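Local coordinates for peptidase M16 inactive domain family protein (Pseudomonas fluorescens, PDB 3GWB), which belongs to the M16 metallopeptidase family but lacks its HxxEH zinc motif, so it is probably not an active peptidase by itself, at residues L26-R31 with L201-R207. Residues are numbered along the deposited sequence; the frame is centred on the assembly and turned at random.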
loop_
_atom_site.group_PDB
_atom_site.type_symbol
_atom_site.label_atom_id
_atom_site.label_comp_id
_atom_site.label_asym_id
_atom_site.label_seq_id
_atom_site.Cartn_x
_atom_site.Cartn_y
_atom_site.Cartn_z
ATOM N N LEU A 26 14.050 -23.582 -8.702
ATOM C CA LEU A 26 15.188 -23.210 -7.856
ATOM C C LEU A 26 14.714 -23.338 -6.415
ATOM O O LEU A 26 13.622 -22.873 -6.064
ATOM C CB LEU A 26 15.663 -21.787 -8.135
ATOM C CG LEU A 26 16.429 -21.609 -9.448
ATOM C CD1 LEU A 26 15.454 -21.571 -10.629
ATOM C CD2 LEU A 26 17.233 -20.324 -9.375
ATOM N N PHE A 27 15.534 -23.950 -5.575
ATOM C CA PHE A 27 15.148 -24.196 -4.194
ATOM C C PHE A 27 16.260 -24.012 -3.176
ATOM O O PHE A 27 17.413 -24.384 -3.417
ATOM C CB PHE A 27 14.606 -25.625 -4.101
ATOM C CG PHE A 27 14.482 -26.148 -2.699
ATOM C CD1 PHE A 27 13.552 -25.607 -1.814
ATOM C CD2 PHE A 27 15.282 -27.206 -2.274
ATOM C CE1 PHE A 27 13.430 -26.113 -0.519
ATOM C CE2 PHE A 27 15.165 -27.716 -0.984
ATOM C CZ PHE A 27 14.236 -27.174 -0.110
ATOM N N VAL A 28 15.900 -23.425 -2.036
ATOM C CA VAL A 28 16.834 -23.229 -0.931
ATOM C C VAL A 28 16.147 -23.755 0.329
ATOM O O VAL A 28 15.058 -23.291 0.694
ATOM C CB VAL A 28 17.179 -21.734 -0.718
ATOM C CG1 VAL A 28 17.980 -21.561 0.568
ATOM C CG2 VAL A 28 17.970 -21.204 -1.904
ATOM N N GLU A 29 16.763 -24.734 0.981
ATOM C CA GLU A 29 16.191 -25.280 2.202
ATOM C C GLU A 29 16.545 -24.318 3.338
ATOM O O GLU A 29 17.687 -23.877 3.450
ATOM C CB GLU A 29 16.760 -26.672 2.494
ATOM C CG GLU A 29 16.020 -27.415 3.604
ATOM C CD GLU A 29 16.593 -28.795 3.894
ATOM O OE1 GLU A 29 16.839 -29.549 2.932
ATOM O OE2 GLU A 29 16.782 -29.135 5.084
ATOM N N ALA A 30 15.553 -23.976 4.154
ATOM C CA ALA A 30 15.727 -23.069 5.291
ATOM C C ALA A 30 14.775 -23.586 6.356
ATOM O O ALA A 30 13.568 -23.402 6.253
ATOM C CB ALA A 30 15.354 -21.661 4.893
ATOM N N ARG A 31 15.324 -24.226 7.378
ATOM C CA ARG A 31 14.515 -24.834 8.419
ATOM C C ARG A 31 14.242 -24.016 9.674
ATOM O O ARG A 31 13.592 -24.515 10.589
ATOM C CB ARG A 31 15.163 -26.152 8.833
ATOM C CG ARG A 31 15.397 -27.124 7.693
ATOM C CD ARG A 31 14.094 -27.754 7.248
ATOM N NE ARG A 31 14.324 -28.934 6.428
ATOM C CZ ARG A 31 13.412 -29.873 6.209
ATOM N NH1 ARG A 31 12.209 -29.764 6.756
ATOM N NH2 ARG A 31 13.707 -30.916 5.449
ATOM N N LEU A 201 11.349 -21.737 -4.710
ATOM C CA LEU A 201 10.869 -22.213 -3.412
ATOM C C LEU A 201 11.901 -22.026 -2.316
ATOM O O LEU A 201 13.059 -22.384 -2.487
ATOM C CB LEU A 201 10.544 -23.709 -3.494
ATOM C CG LEU A 201 9.160 -24.208 -3.892
ATOM C CD1 LEU A 201 9.219 -25.719 -4.129
ATOM C CD2 LEU A 201 8.158 -23.871 -2.778
ATOM N N VAL A 202 11.474 -21.486 -1.176
ATOM C CA VAL A 202 12.374 -21.295 -0.051
ATOM C C VAL A 202 11.662 -21.553 1.272
ATOM O O VAL A 202 10.596 -20.979 1.538
ATOM C CB VAL A 202 12.939 -19.860 0.001
ATOM C CG1 VAL A 202 13.886 -19.739 1.168
ATOM C CG2 VAL A 202 13.650 -19.508 -1.301
ATOM N N GLY A 203 12.241 -22.407 2.110
ATOM C CA GLY A 203 11.612 -22.656 3.393
ATOM C C GLY A 203 11.836 -23.991 4.061
ATOM O O GLY A 203 12.762 -24.735 3.741
ATOM N N ASP A 204 10.952 -24.286 5.005
ATOM C CA ASP A 204 11.003 -25.506 5.793
ATOM C C ASP A 204 10.520 -26.715 5.000
ATOM O O ASP A 204 9.469 -27.288 5.286
ATOM C CB ASP A 204 10.160 -25.308 7.060
ATOM C CG ASP A 204 10.209 -26.497 7.987
ATOM O OD1 ASP A 204 11.270 -27.157 8.045
ATOM O OD2 ASP A 204 9.192 -26.758 8.668
ATOM N N LEU A 205 11.307 -27.107 4.005
ATOM C CA LEU A 205 10.957 -28.241 3.155
ATOM C C LEU A 205 12.212 -29.033 2.831
ATOM O O LEU A 205 13.308 -28.478 2.798
ATOM C CB LEU A 205 10.360 -27.746 1.835
ATOM C CG LEU A 205 9.107 -26.864 1.799
ATOM C CD1 LEU A 205 8.977 -26.212 0.412
ATOM C CD2 LEU A 205 7.886 -27.707 2.126
ATOM N N SER A 206 12.048 -30.329 2.592
ATOM C CA SER A 206 13.178 -31.164 2.209
ATOM C C SER A 206 13.238 -31.050 0.684
ATOM O O SER A 206 12.296 -30.555 0.063
ATOM C CB SER A 206 12.927 -32.624 2.607
ATOM O OG SER A 206 11.833 -33.174 1.884
ATOM N N ARG A 207 14.340 -31.482 0.079
ATOM C CA ARG A 207 14.459 -31.436 -1.380
ATOM C C ARG A 207 13.320 -32.259 -2.004
ATOM O O ARG A 207 12.748 -31.874 -3.025
ATOM C CB ARG A 207 15.826 -31.994 -1.805
ATOM C CG ARG A 207 15.951 -32.424 -3.266
ATOM C CD ARG A 207 15.873 -31.262 -4.247
ATOM N NE ARG A 207 15.984 -31.718 -5.638
ATOM C CZ ARG A 207 17.080 -31.622 -6.388
ATOM N NH1 ARG A 207 18.188 -31.079 -5.905
ATOM N NH2 ARG A 207 17.070 -32.067 -7.638
HETATM O O HOH W 1 16.730 -32.356 1.674
#
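The ring of Phe27 lies across Leu201 and the loop that follows it. Its CD1 packs on Leu201 CB at 3.9 Å, while CE1 faces Leu205 CB. CG stands anti to the backbone N (chi1 166°), which swings the ring toward Leu201 and Leu205. Leu205 O meets the ring at its edge, 3.3 Å from Phe27 CZ. This carbonyl is buried and has no hydrogen-bond partner. Ala210 of helix 207-220 and Trp17 also touch the ring, so an alanine here is likely to open a gap between the sheet and that helix. Strands 24-29 and 197-203 run parallel as neighbours in the mixed sheet of the N-terminal half of this M16 fold. Leu201 N to Leu26 O, Val28 N to Leu201 O, Gly203 N to Val28 O and Ala30 N to Gly203 O form the ladder. On the sheet face away from Phe27, Val28 and Val202 pack together under Leu372 of helix 365-377. Gly203 O also takes Leu205 N, from the face of its plane opposite Ala30 N, closing the inverse gamma turn centred on Asp204. Gly203 has backbone angles that would jam a CB against the preceding carbonyl. The guanidinium of Arg31 joins two carboxylates, whose accepting oxygens lie near its plane. NE gives a nearly straight bond (174°) to Glu29 OE2 at 2.8 Å, and NH1 reaches Asp204 OD1 at 3.1 Å. Each acceptor is met from above its carboxylate plane. Asp204 OD2 is held by Ser103. Leu205 C lies over one guanidinium face. A water links Glu29 OE1 to Arg207 N, at the start of the helix that Ser206 N-caps.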